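Local coordinates for protein receptor-type adenylate cyclase GRESAG 4.1 (Trypanosoma brucei, PDB 1FX2) that converts ATP to 3',5'-cyclic AMP and diphosphate, as the catalytic domain of a magnesium-dependent, receptor-type class III adenylyl cyclase of the membrane, at residues L81-L86 with N217-R222; S98-E103 with P116-D121; R127-L132 with R222-L227. All coordinates share one frame; numbering follows the deposited sequence.

Contact 1 of 3, residues L81-L86 with N217-R222; sequences LQLCFL and NTVPSR. With DTT (2,3-dihydroxy-1,4-dithiobutane), chain C.
Thr218 lays its hydroxyl against the aliphatic root of Gln82, with OG1 3.3 Å from Gln82 CB. The hydroxyl lies between its own backbone N and carbonyl carbon (chi1 62°), and this places OG1 on the helix side while CG2 comes near Gln82 CG. A small branched residue suits a spot where the backbones pass closely. Val219 follows and spreads its two methyls over the leucines: CG1 meets Leu86 CD2 at 3.8 Å, and CG2 meets Leu83 CD2 at 3.9 Å, the Leu83 and Val219 side chains running past each other in opposite directions. Val219 CG2 also covers one face of the Arg222 guanidinium, over its centre and 3.6 Å above the plane.

Residues 217-222 leave strand 211-216 of the mixed central sheet of the class III cyclase fold and meet helix 71-87, which packs against that sheet. From Val219 to Arg222 the chain makes a type II turn. Pro220 suits its first corner, and Ser221 accepts the positive phi that the second corner demands; the closing bond from Arg222 N to Val219 O is weak.

Arg222 is extended through chi2 and then bends at chi3, which brings its head against Val219 and to the helix. Its NH2 gives a nearly straight bond (166°) of 2.8 Å to O3 of a DTT molecule, probably left from crystallisation, and that O3 in turn donates to Gln82 O at 2.6 Å. NH1 also points to Gln82 OE1 at 3.0 Å, amide and guanidinium planes almost perpendicular, but this bond is doubtful because OE1 crowds the ligand. Elsewhere in the chain, Gly174 O receives NH1 and Val134 O receives Gln82 NE2, which ties the amide to the sheet.

Contact 2 of 3, residues S98-E103 with P116-D121; sequences SYREFE and PTAHMD
Glu103 OE1 accepts two successive backbone N-H groups of the opposing loop, Thr117 N at 2.8 Å and Ala118 N at 2.9 Å. The first reaches it on the syn side and close to the carboxylate plane, whereas the second comes from above that plane. Extended beyond CG (chi2 -179°), Glu103 has the length needed to span from helix to loop. Its other oxygen, OE2, receives the hydroxyl of Thr117 OG1 at 2.7 Å, on the syn side but well tilted out of the carboxylate plane (33°). Arg133 adds a salt bridge to OE2 and a bond to Thr117 OG1, so that the buried carboxylate is both bonded and probably neutralised.

The loop held in this way starts a type I turn from Thr117 to Met120, on the path between helices 94-109 and 122-128; Asp121 then serves as N-cap of the second helix. Pro116 brings no N-H and packs its CD against Glu103 OE1 at 3.4 Å.

One turn earlier on the helix, the backbones come close at Arg100 and Ala118, and the small methyl of Ala118 fits there, CB 3.5 Å from Arg100 O. Arg100 CG passes 3.8 Å from Ala118 CA. Arg100 runs on across the turn, where a water accepts from its NH1 at 3.1 Å and lies within bonding distance of Thr117 O and Met120 O. The stronger partner of this guanidinium is Asp97, while Tyr125 supplies a cation-pi face.

Contact 3 of 3, residues R127-L132 with R222-L227; sequences RLWNGL and RNFAAL. With DTT (2,3-dihydroxy-1,4-dithiobutane), chain C.
Arg222 presents the NE/NH2 side of its guanidinium to Leu128 O and gives it two N-H groups: NE at 3.0 Å and NH2 at 2.9 Å. Both bonds lie in the guanidinium plane, and NE approaches nearly along the C=O axis (166°). A carbonyl near the C-terminal end of helix 122-128 is a natural acceptor for a cation. The grip also fixes the rotation of the head, which lies flat on Trp129 with planes 17° apart and CZ 4.2 Å from the centroid of the six-membered ring, a cation-pi stack. Arg222 CD sits over the same ring in a CH-pi contact, and Arg222 CG lies against CZ2, at the rim of the ring. The wide indole gives a face to the methylenes and to the NE-CZ part of the charged head.

The indole N-H is satisfied too. Trp129 NE1 donates to a water at 3.1 Å, and Asn223 N donates to the same water at 3.0 Å, so that the water bridges the two segments. Phe224 CE1 meets Trp129 CH2 at 3.7 Å. Trp129, Asn130, Gly131, Leu132 and Arg222 line the pocket of the catalytic domain that holds the DTT, whose O2 lies 2.6 Å from Asn130 O and a similar distance from Leu132 O, two acceptors competing for one proton. Asn130 ND2 donates to Leu86 O on helix 71-87.

Tyr125 and Arg133 also meet Trp129, and Leu132 packs on helix 34-51 and on Leu95 of helix 94-109, while residues 222-224, from the loop after strand 211-216, pack against Leu128 and Trp129.

In the fold
From the N terminus the chain passes through helix 71-87, whose later part opens contact 1, and then through helix 94-109. Contact 2 closes first, closing a loop of 12 intervening residues and joining helix 94-109 to the approach to helix 122-128. Residues 127-132 then open contact 3. After the remaining strands of the sheet, residues 217-222 close contact 1 and residues 222-227 close contact 3. Contact 2 is therefore nested within contact 1, contacts 1 and 3 cross, and contacts 2 and 3 follow in series. Sharing Arg222 and the DTT, contacts 1 and 3 tie the chain after strand 211-216 to helix 71-87 and the end of helix 122-128; Thr117 packing on Trp129 joins contact 2 to contact 3.

Contact 1 of 3, residues L81-L86 with N217-R222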
loop_
_atom_site.group_PDB
_atom_site.type_symbol
_atom_site.label_atom_id
_atom_site.label_comp_id
_atom_site.label_asym_id
_atom_site.label_seq_id
_atom_site.Cartn_x
_atom_site.Cartn_y
_atom_site.Cartn_z
ATOM N N LEU A 81 -19.804 -7.347 -7.157
ATOM C CA LEU A 81 -19.595 -7.886 -8.505
ATOM C C LEU A 81 -18.940 -9.279 -8.246
ATOM O O LEU A 81 -19.433 -10.298 -8.791
ATOM C CB LEU A 81 -18.637 -6.977 -9.280
ATOM C CG LEU A 81 -18.414 -7.391 -10.753
ATOM C CD1 LEU A 81 -17.793 -6.202 -11.535
ATOM C CD2 LEU A 81 -17.356 -8.522 -10.890
ATOM N N GLN A 82 -17.911 -9.396 -7.433
ATOM C CA GLN A 82 -17.294 -10.692 -7.230
ATOM C C GLN A 82 -18.267 -11.693 -6.636
ATOM O O GLN A 82 -18.311 -12.856 -7.077
ATOM C CB GLN A 82 -16.056 -10.569 -6.338
ATOM C CG GLN A 82 -14.912 -9.647 -6.948
ATOM C CD GLN A 82 -14.314 -10.270 -8.209
ATOM O OE1 GLN A 82 -14.511 -11.476 -8.469
ATOM N NE2 GLN A 82 -13.753 -9.446 -9.052
ATOM N N LEU A 83 -19.061 -11.247 -5.631
ATOM C CA LEU A 83 -20.026 -12.129 -4.987
ATOM C C LEU A 83 -21.181 -12.538 -5.923
ATOM O O LEU A 83 -21.458 -13.742 -6.018
ATOM C CB LEU A 83 -20.559 -11.479 -3.717
ATOM C CG LEU A 83 -19.447 -11.274 -2.675
ATOM C CD1 LEU A 83 -19.962 -10.245 -1.621
ATOM C CD2 LEU A 83 -19.133 -12.596 -1.953
ATOM N N CYS A 84 -21.827 -11.646 -6.654
ATOM C CA CYS A 84 -22.903 -12.159 -7.485
ATOM C C CYS A 84 -22.410 -12.979 -8.664
ATOM O O CYS A 84 -23.151 -13.837 -9.232
ATOM C CB CYS A 84 -23.862 -11.097 -7.938
ATOM S SG CYS A 84 -23.165 -9.910 -8.958
ATOM N N PHE A 85 -21.214 -12.690 -9.153
ATOM C CA PHE A 85 -20.726 -13.596 -10.189
ATOM C C PHE A 85 -20.487 -14.982 -9.614
ATOM O O PHE A 85 -20.781 -16.019 -10.283
ATOM C CB PHE A 85 -19.423 -13.047 -10.798
ATOM C CG PHE A 85 -19.651 -12.085 -11.927
ATOM C CD1 PHE A 85 -20.395 -10.935 -11.757
ATOM C CD2 PHE A 85 -19.074 -12.353 -13.194
ATOM C CE1 PHE A 85 -20.569 -10.006 -12.821
ATOM C CE2 PHE A 85 -19.270 -11.441 -14.250
ATOM C CZ PHE A 85 -20.020 -10.252 -14.036
ATOM N N LEU A 86 -20.000 -15.098 -8.378
ATOM C CA LEU A 86 -19.771 -16.401 -7.760
ATOM C C LEU A 86 -21.120 -17.119 -7.576
ATOM O O LEU A 86 -21.259 -18.342 -7.781
ATOM C CB LEU A 86 -19.101 -16.185 -6.387
ATOM C CG LEU A 86 -19.077 -17.468 -5.519
ATOM C CD1 LEU A 86 -18.008 -18.502 -6.115
ATOM C CD2 LEU A 86 -18.477 -17.012 -4.129
ATOM N N ASN A 217 -10.599 -7.847 -0.078
ATOM C CA ASN A 217 -10.970 -9.240 0.068
ATOM C C ASN A 217 -12.496 -9.231 -0.023
ATOM O O ASN A 217 -13.165 -8.565 0.760
ATOM C CB ASN A 217 -10.416 -9.742 1.405
ATOM C CG ASN A 217 -8.886 -9.766 1.414
ATOM O OD1 ASN A 217 -8.177 -9.205 2.329
ATOM N ND2 ASN A 217 -8.341 -10.322 0.391
ATOM N N THR A 218 -13.037 -9.984 -0.969
ATOM C CA THR A 218 -14.481 -10.008 -1.317
ATOM C C THR A 218 -14.999 -11.400 -0.920
ATOM O O THR A 218 -15.643 -11.587 0.121
ATOM C CB THR A 218 -14.735 -9.658 -2.844
ATOM O OG1 THR A 218 -14.118 -10.605 -3.724
ATOM C CG2 THR A 218 -14.100 -8.294 -3.173
ATOM N N VAL A 219 -14.792 -12.362 -1.819
ATOM C CA VAL A 219 -15.120 -13.776 -1.519
ATOM C C VAL A 219 -14.126 -14.225 -0.450
ATOM O O VAL A 219 -12.888 -14.297 -0.588
ATOM C CB VAL A 219 -14.982 -14.550 -2.738
ATOM C CG1 VAL A 219 -15.186 -16.038 -2.442
ATOM C CG2 VAL A 219 -16.007 -14.068 -3.697
ATOM N N PRO A 220 -14.652 -14.603 0.695
ATOM C CA PRO A 220 -13.730 -15.008 1.757
ATOM C C PRO A 220 -12.818 -16.266 1.440
ATOM O O PRO A 220 -13.302 -17.204 0.854
ATOM C CB PRO A 220 -14.693 -15.281 2.951
ATOM C CG PRO A 220 -16.019 -14.623 2.525
ATOM C CD PRO A 220 -16.081 -14.753 1.059
ATOM N N SER A 221 -11.537 -16.219 1.789
ATOM C CA SER A 221 -10.516 -17.252 1.569
ATOM C C SER A 221 -10.031 -17.460 0.108
ATOM O O SER A 221 -9.324 -18.398 -0.195
ATOM C CB SER A 221 -10.940 -18.614 2.062
ATOM O OG SER A 221 -11.469 -18.416 3.366
ATOM N N ARG A 222 -10.471 -16.576 -0.773
ATOM C CA ARG A 222 -9.978 -16.668 -2.102
ATOM C C ARG A 222 -8.550 -16.113 -2.114
ATOM O O ARG A 222 -8.304 -14.966 -1.622
ATOM C CB ARG A 222 -10.921 -15.785 -2.959
ATOM C CG ARG A 222 -10.663 -15.874 -4.400
ATOM C CD ARG A 222 -11.659 -14.949 -5.188
ATOM N NE ARG A 222 -12.902 -15.637 -5.601
ATOM C CZ ARG A 222 -13.796 -15.030 -6.349
ATOM N NH1 ARG A 222 -13.636 -13.771 -6.750
ATOM N NH2 ARG A 222 -14.868 -15.728 -6.810
HETATM S S1 DTT C . -14.813 -12.828 -10.786
HETATM C C1 DTT C . -16.483 -13.230 -10.379
HETATM C C2 DTT C . -16.110 -14.287 -9.452
HETATM O O2 DTT C . -16.934 -15.619 -10.995
HETATM C C3 DTT C . -15.948 -15.569 -10.061
HETATM O O3 DTT C . -16.512 -14.123 -8.470
HETATM C C4 DTT C . -16.047 -16.722 -9.273
HETATM S S4 DTT C . -14.878 -17.478 -10.283
#

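Contact 2 of 3, residues S98-E103 with P116-D121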
loop_
_atom_site.group_PDB
_atom_site.type_symbol
_atom_site.label_atom_id
_atom_site.label_comp_id
_atom_site.label_asym_id
_atom_site.label_seq_id
_atom_site.Cartn_x
_atom_site.Cartn_y
_atom_site.Cartn_z
ATOM N N SER A 98 -11.741 -24.576 -18.113
ATOM C CA SER A 98 -10.694 -23.862 -18.864
ATOM C C SER A 98 -9.742 -23.079 -17.931
ATOM O O SER A 98 -8.529 -23.208 -18.088
ATOM C CB SER A 98 -11.284 -22.830 -19.831
ATOM O OG SER A 98 -11.890 -23.581 -20.931
ATOM N N TYR A 99 -10.257 -22.356 -16.948
ATOM C CA TYR A 99 -9.337 -21.628 -16.086
ATOM C C TYR A 99 -8.426 -22.559 -15.351
ATOM O O TYR A 99 -7.263 -22.182 -15.163
ATOM C CB TYR A 99 -10.140 -20.802 -15.072
ATOM C CG TYR A 99 -10.689 -19.470 -15.656
ATOM C CD1 TYR A 99 -12.083 -19.194 -15.560
ATOM C CD2 TYR A 99 -9.821 -18.475 -16.194
ATOM C CE1 TYR A 99 -12.582 -17.979 -15.996
ATOM C CE2 TYR A 99 -10.331 -17.253 -16.626
ATOM C CZ TYR A 99 -11.716 -17.039 -16.497
ATOM O OH TYR A 99 -12.255 -15.815 -16.891
ATOM N N ARG A 100 -8.955 -23.673 -14.843
ATOM C CA ARG A 100 -8.110 -24.629 -14.138
ATOM C C ARG A 100 -7.016 -25.207 -15.048
ATOM O O ARG A 100 -5.880 -25.266 -14.610
ATOM C CB ARG A 100 -8.974 -25.685 -13.478
ATOM C CG ARG A 100 -9.752 -25.086 -12.323
ATOM C CD ARG A 100 -10.537 -26.109 -11.563
ATOM N NE ARG A 100 -11.706 -26.511 -12.364
ATOM C CZ ARG A 100 -12.863 -26.916 -11.889
ATOM N NH1 ARG A 100 -13.034 -27.089 -10.576
ATOM N NH2 ARG A 100 -13.833 -27.162 -12.753
ATOM N N GLU A 101 -7.387 -25.566 -16.286
ATOM C CA GLU A 101 -6.364 -26.093 -17.212
ATOM C C GLU A 101 -5.312 -25.046 -17.468
ATOM O O GLU A 101 -4.103 -25.356 -17.579
ATOM C CB GLU A 101 -7.050 -26.546 -18.499
ATOM C CG GLU A 101 -7.854 -27.786 -18.391
ATOM C CD GLU A 101 -8.902 -27.971 -19.522
ATOM O OE1 GLU A 101 -8.856 -27.197 -20.521
ATOM O OE2 GLU A 101 -9.784 -28.891 -19.419
ATOM N N PHE A 102 -5.724 -23.789 -17.663
ATOM C CA PHE A 102 -4.739 -22.741 -17.899
ATOM C C PHE A 102 -3.759 -22.683 -16.720
ATOM O O PHE A 102 -2.542 -22.511 -16.914
ATOM C CB PHE A 102 -5.334 -21.318 -18.065
ATOM C CG PHE A 102 -6.360 -21.170 -19.147
ATOM C CD1 PHE A 102 -7.416 -20.267 -18.996
ATOM C CD2 PHE A 102 -6.248 -21.875 -20.340
ATOM C CE1 PHE A 102 -8.348 -20.052 -19.988
ATOM C CE2 PHE A 102 -7.205 -21.684 -21.406
ATOM C CZ PHE A 102 -8.244 -20.764 -21.188
ATOM N N GLU A 103 -4.255 -22.783 -15.473
ATOM C CA GLU A 103 -3.300 -22.716 -14.360
ATOM C C GLU A 103 -2.295 -23.863 -14.367
ATOM O O GLU A 103 -1.103 -23.685 -14.100
ATOM C CB GLU A 103 -4.081 -22.776 -13.023
ATOM C CG GLU A 103 -5.024 -21.627 -12.747
ATOM C CD GLU A 103 -5.694 -21.796 -11.411
ATOM O OE1 GLU A 103 -5.296 -22.706 -10.627
ATOM O OE2 GLU A 103 -6.657 -21.048 -11.211
ATOM N N PRO A 116 -3.405 -21.757 -8.147
ATOM C CA PRO A 116 -4.142 -21.432 -6.931
ATOM C C PRO A 116 -5.433 -22.266 -6.828
ATOM O O PRO A 116 -5.872 -22.544 -5.704
ATOM C CB PRO A 116 -4.572 -19.937 -7.157
ATOM C CG PRO A 116 -3.470 -19.428 -8.074
ATOM C CD PRO A 116 -3.215 -20.594 -9.041
ATOM N N THR A 117 -6.081 -22.644 -7.924
ATOM C CA THR A 117 -7.366 -23.293 -7.830
ATOM C C THR A 117 -7.524 -24.644 -8.503
ATOM O O THR A 117 -8.428 -25.418 -8.152
ATOM C CB THR A 117 -8.538 -22.405 -8.450
ATOM O OG1 THR A 117 -8.526 -22.502 -9.889
ATOM C CG2 THR A 117 -8.368 -20.938 -8.037
ATOM N N ALA A 118 -6.577 -24.969 -9.402
ATOM C CA ALA A 118 -6.802 -26.158 -10.205
ATOM C C ALA A 118 -6.848 -27.429 -9.462
ATOM O O ALA A 118 -7.499 -28.388 -9.980
ATOM C CB ALA A 118 -5.665 -26.260 -11.285
ATOM N N HIS A 119 -6.229 -27.447 -8.292
ATOM C CA HIS A 119 -6.206 -28.760 -7.598
ATOM C C HIS A 119 -7.100 -28.765 -6.359
ATOM O O HIS A 119 -7.003 -29.662 -5.517
ATOM C CB HIS A 119 -4.764 -29.165 -7.253
ATOM C CG HIS A 119 -3.816 -29.207 -8.432
ATOM N ND1 HIS A 119 -4.124 -29.756 -9.645
ATOM C CD2 HIS A 119 -2.580 -28.683 -8.533
ATOM C CE1 HIS A 119 -3.091 -29.578 -10.465
ATOM N NE2 HIS A 119 -2.151 -28.928 -9.809
ATOM N N MET A 120 -7.946 -27.754 -6.213
ATOM C CA MET A 120 -8.887 -27.761 -5.109
ATOM C C MET A 120 -9.980 -28.836 -5.257
ATOM O O MET A 120 -10.617 -28.933 -6.308
ATOM C CB MET A 120 -9.630 -26.367 -5.076
ATOM C CG MET A 120 -8.846 -25.238 -4.486
ATOM S SD MET A 120 -9.676 -23.699 -4.695
ATOM C CE MET A 120 -8.758 -22.687 -3.681
ATOM N N ASP A 121 -10.233 -29.568 -4.155
ATOM C CA ASP A 121 -11.378 -30.483 -4.128
ATOM C C ASP A 121 -12.620 -29.706 -4.578
ATOM O O ASP A 121 -12.762 -28.534 -4.248
ATOM C CB ASP A 121 -11.556 -30.972 -2.683
ATOM C CG ASP A 121 -12.648 -31.938 -2.579
ATOM O OD1 ASP A 121 -12.434 -33.178 -2.664
ATOM O OD2 ASP A 121 -13.798 -31.502 -2.323
HETATM O O HOH W 1 -10.563 -27.614 -8.764
#

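Contact 3 of 3, residues R127-L132 with R222-L227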
loop_
_atom_site.group_PDB
_atom_site.type_symbol
_atom_site.label_atom_id
_atom_site.label_comp_id
_atom_site.label_asym_id
_atom_site.label_seq_id
_atom_site.Cartn_x
_atom_site.Cartn_y
_atom_site.Cartn_z
ATOM N N ARG A 127 -17.058 -23.210 -3.403
ATOM C CA ARG A 127 -17.419 -22.165 -2.452
ATOM C C ARG A 127 -16.648 -20.936 -2.734
ATOM O O ARG A 127 -16.977 -19.871 -2.199
ATOM C CB ARG A 127 -17.025 -22.557 -1.003
ATOM C CG ARG A 127 -17.846 -23.651 -0.442
ATOM C CD ARG A 127 -17.147 -24.104 0.925
ATOM N NE ARG A 127 -17.557 -25.453 1.218
ATOM C CZ ARG A 127 -16.772 -26.486 1.500
ATOM N NH1 ARG A 127 -15.429 -26.422 1.576
ATOM N NH2 ARG A 127 -17.371 -27.639 1.614
ATOM N N LEU A 128 -15.617 -21.043 -3.627
ATOM C CA LEU A 128 -14.707 -19.907 -3.856
ATOM C C LEU A 128 -14.693 -19.411 -5.298
ATOM O O LEU A 128 -14.340 -18.229 -5.477
ATOM C CB LEU A 128 -13.232 -20.327 -3.530
ATOM C CG LEU A 128 -13.089 -20.713 -2.060
ATOM C CD1 LEU A 128 -11.668 -21.298 -1.844
ATOM C CD2 LEU A 128 -13.245 -19.479 -1.173
ATOM N N TRP A 129 -15.039 -20.261 -6.265
ATOM C CA TRP A 129 -14.843 -19.922 -7.684
ATOM C C TRP A 129 -15.937 -20.525 -8.483
ATOM O O TRP A 129 -16.410 -21.649 -8.231
ATOM C CB TRP A 129 -13.471 -20.510 -8.191
ATOM C CG TRP A 129 -12.239 -19.890 -7.530
ATOM C CD1 TRP A 129 -11.516 -20.422 -6.497
ATOM C CD2 TRP A 129 -11.640 -18.644 -7.869
ATOM N NE1 TRP A 129 -10.544 -19.510 -6.133
ATOM C CE2 TRP A 129 -10.572 -18.431 -7.002
ATOM C CE3 TRP A 129 -11.903 -17.710 -8.877
ATOM C CZ2 TRP A 129 -9.690 -17.315 -7.139
ATOM C CZ3 TRP A 129 -11.051 -16.592 -8.988
ATOM C CH2 TRP A 129 -9.963 -16.431 -8.153
ATOM N N ASN A 130 -16.372 -19.750 -9.481
ATOM C CA ASN A 130 -17.454 -20.205 -10.375
ATOM C C ASN A 130 -17.623 -19.208 -11.520
ATOM O O ASN A 130 -17.923 -18.019 -11.284
ATOM C CB ASN A 130 -18.810 -20.186 -9.577
ATOM C CG ASN A 130 -20.036 -20.613 -10.414
ATOM O OD1 ASN A 130 -19.973 -21.474 -11.284
ATOM N ND2 ASN A 130 -21.182 -19.936 -10.141
ATOM N N GLY A 131 -17.506 -19.703 -12.750
ATOM C CA GLY A 131 -17.774 -18.899 -13.911
ATOM C C GLY A 131 -16.714 -17.910 -14.322
ATOM O O GLY A 131 -15.529 -18.126 -14.089
ATOM N N LEU A 132 -17.134 -16.856 -15.050
ATOM C CA LEU A 132 -16.151 -15.863 -15.546
ATOM C C LEU A 132 -15.389 -15.224 -14.389
ATOM O O LEU A 132 -16.010 -14.833 -13.382
ATOM C CB LEU A 132 -16.957 -14.761 -16.301
ATOM C CG LEU A 132 -17.675 -15.246 -17.537
ATOM C CD1 LEU A 132 -18.486 -14.025 -18.048
ATOM C CD2 LEU A 132 -16.728 -15.782 -18.653
ATOM N N ARG A 222 -10.471 -16.576 -0.773
ATOM C CA ARG A 222 -9.978 -16.668 -2.102
ATOM C C ARG A 222 -8.550 -16.113 -2.114
ATOM O O ARG A 222 -8.304 -14.966 -1.622
ATOM C CB ARG A 222 -10.921 -15.785 -2.959
ATOM C CG ARG A 222 -10.663 -15.874 -4.400
ATOM C CD ARG A 222 -11.659 -14.949 -5.188
ATOM N NE ARG A 222 -12.902 -15.637 -5.601
ATOM C CZ ARG A 222 -13.796 -15.030 -6.349
ATOM N NH1 ARG A 222 -13.636 -13.771 -6.750
ATOM N NH2 ARG A 222 -14.868 -15.728 -6.810
ATOM N N ASN A 223 -7.612 -16.870 -2.694
ATOM C CA ASN A 223 -6.215 -16.496 -2.841
ATOM C C ASN A 223 -5.771 -16.476 -4.293
ATOM O O ASN A 223 -6.466 -17.043 -5.187
ATOM C CB ASN A 223 -5.351 -17.440 -1.982
ATOM C CG ASN A 223 -5.572 -17.167 -0.510
ATOM O OD1 ASN A 223 -5.500 -15.994 -0.059
ATOM N ND2 ASN A 223 -5.966 -18.177 0.217
ATOM N N PHE A 224 -4.650 -15.788 -4.557
ATOM C CA PHE A 224 -4.233 -15.531 -5.895
ATOM C C PHE A 224 -2.737 -15.724 -6.069
ATOM O O PHE A 224 -1.944 -15.712 -5.142
ATOM C CB PHE A 224 -4.507 -13.999 -6.192
ATOM C CG PHE A 224 -5.900 -13.581 -5.922
ATOM C CD1 PHE A 224 -6.900 -13.845 -6.859
ATOM C CD2 PHE A 224 -6.259 -13.031 -4.681
ATOM C CE1 PHE A 224 -8.238 -13.559 -6.568
ATOM C CE2 PHE A 224 -7.564 -12.759 -4.425
ATOM C CZ PHE A 224 -8.564 -13.018 -5.375
ATOM N N ALA A 225 -2.398 -15.878 -7.321
ATOM C CA ALA A 225 -0.997 -15.895 -7.718
ATOM C C ALA A 225 -0.436 -14.465 -7.646
ATOM O O ALA A 225 -1.132 -13.512 -7.379
ATOM C CB ALA A 225 -0.967 -16.321 -9.167
ATOM N N ALA A 226 0.821 -14.302 -8.035
ATOM C CA ALA A 226 1.415 -13.011 -8.090
ATOM C C ALA A 226 0.655 -12.128 -9.066
ATOM O O ALA A 226 -0.054 -12.563 -10.027
ATOM C CB ALA A 226 2.901 -13.209 -8.537
ATOM N N LEU A 227 0.860 -10.825 -8.887
ATOM C CA LEU A 227 0.261 -9.831 -9.792
ATOM C C LEU A 227 0.782 -10.067 -11.223
ATOM O O LEU A 227 1.916 -10.567 -11.423
ATOM C CB LEU A 227 0.538 -8.420 -9.330
ATOM C CG LEU A 227 -0.141 -8.131 -8.020
ATOM C CD1 LEU A 227 0.063 -6.610 -7.685
ATOM C CD2 LEU A 227 -1.677 -8.460 -8.071
HETATM S S1 DTT C . -14.813 -12.828 -10.786
HETATM C C1 DTT C . -16.483 -13.230 -10.379
HETATM C C2 DTT C . -16.110 -14.287 -9.452
HETATM O O2 DTT C . -16.934 -15.619 -10.995
HETATM C C3 DTT C . -15.948 -15.569 -10.061
HETATM O O3 DTT C . -16.512 -14.123 -8.470
HETATM C C4 DTT C . -16.047 -16.722 -9.273
HETATM S S4 DTT C . -14.878 -17.478 -10.283
HETATM O O HOH W 2 -7.980 -19.285 -4.467
#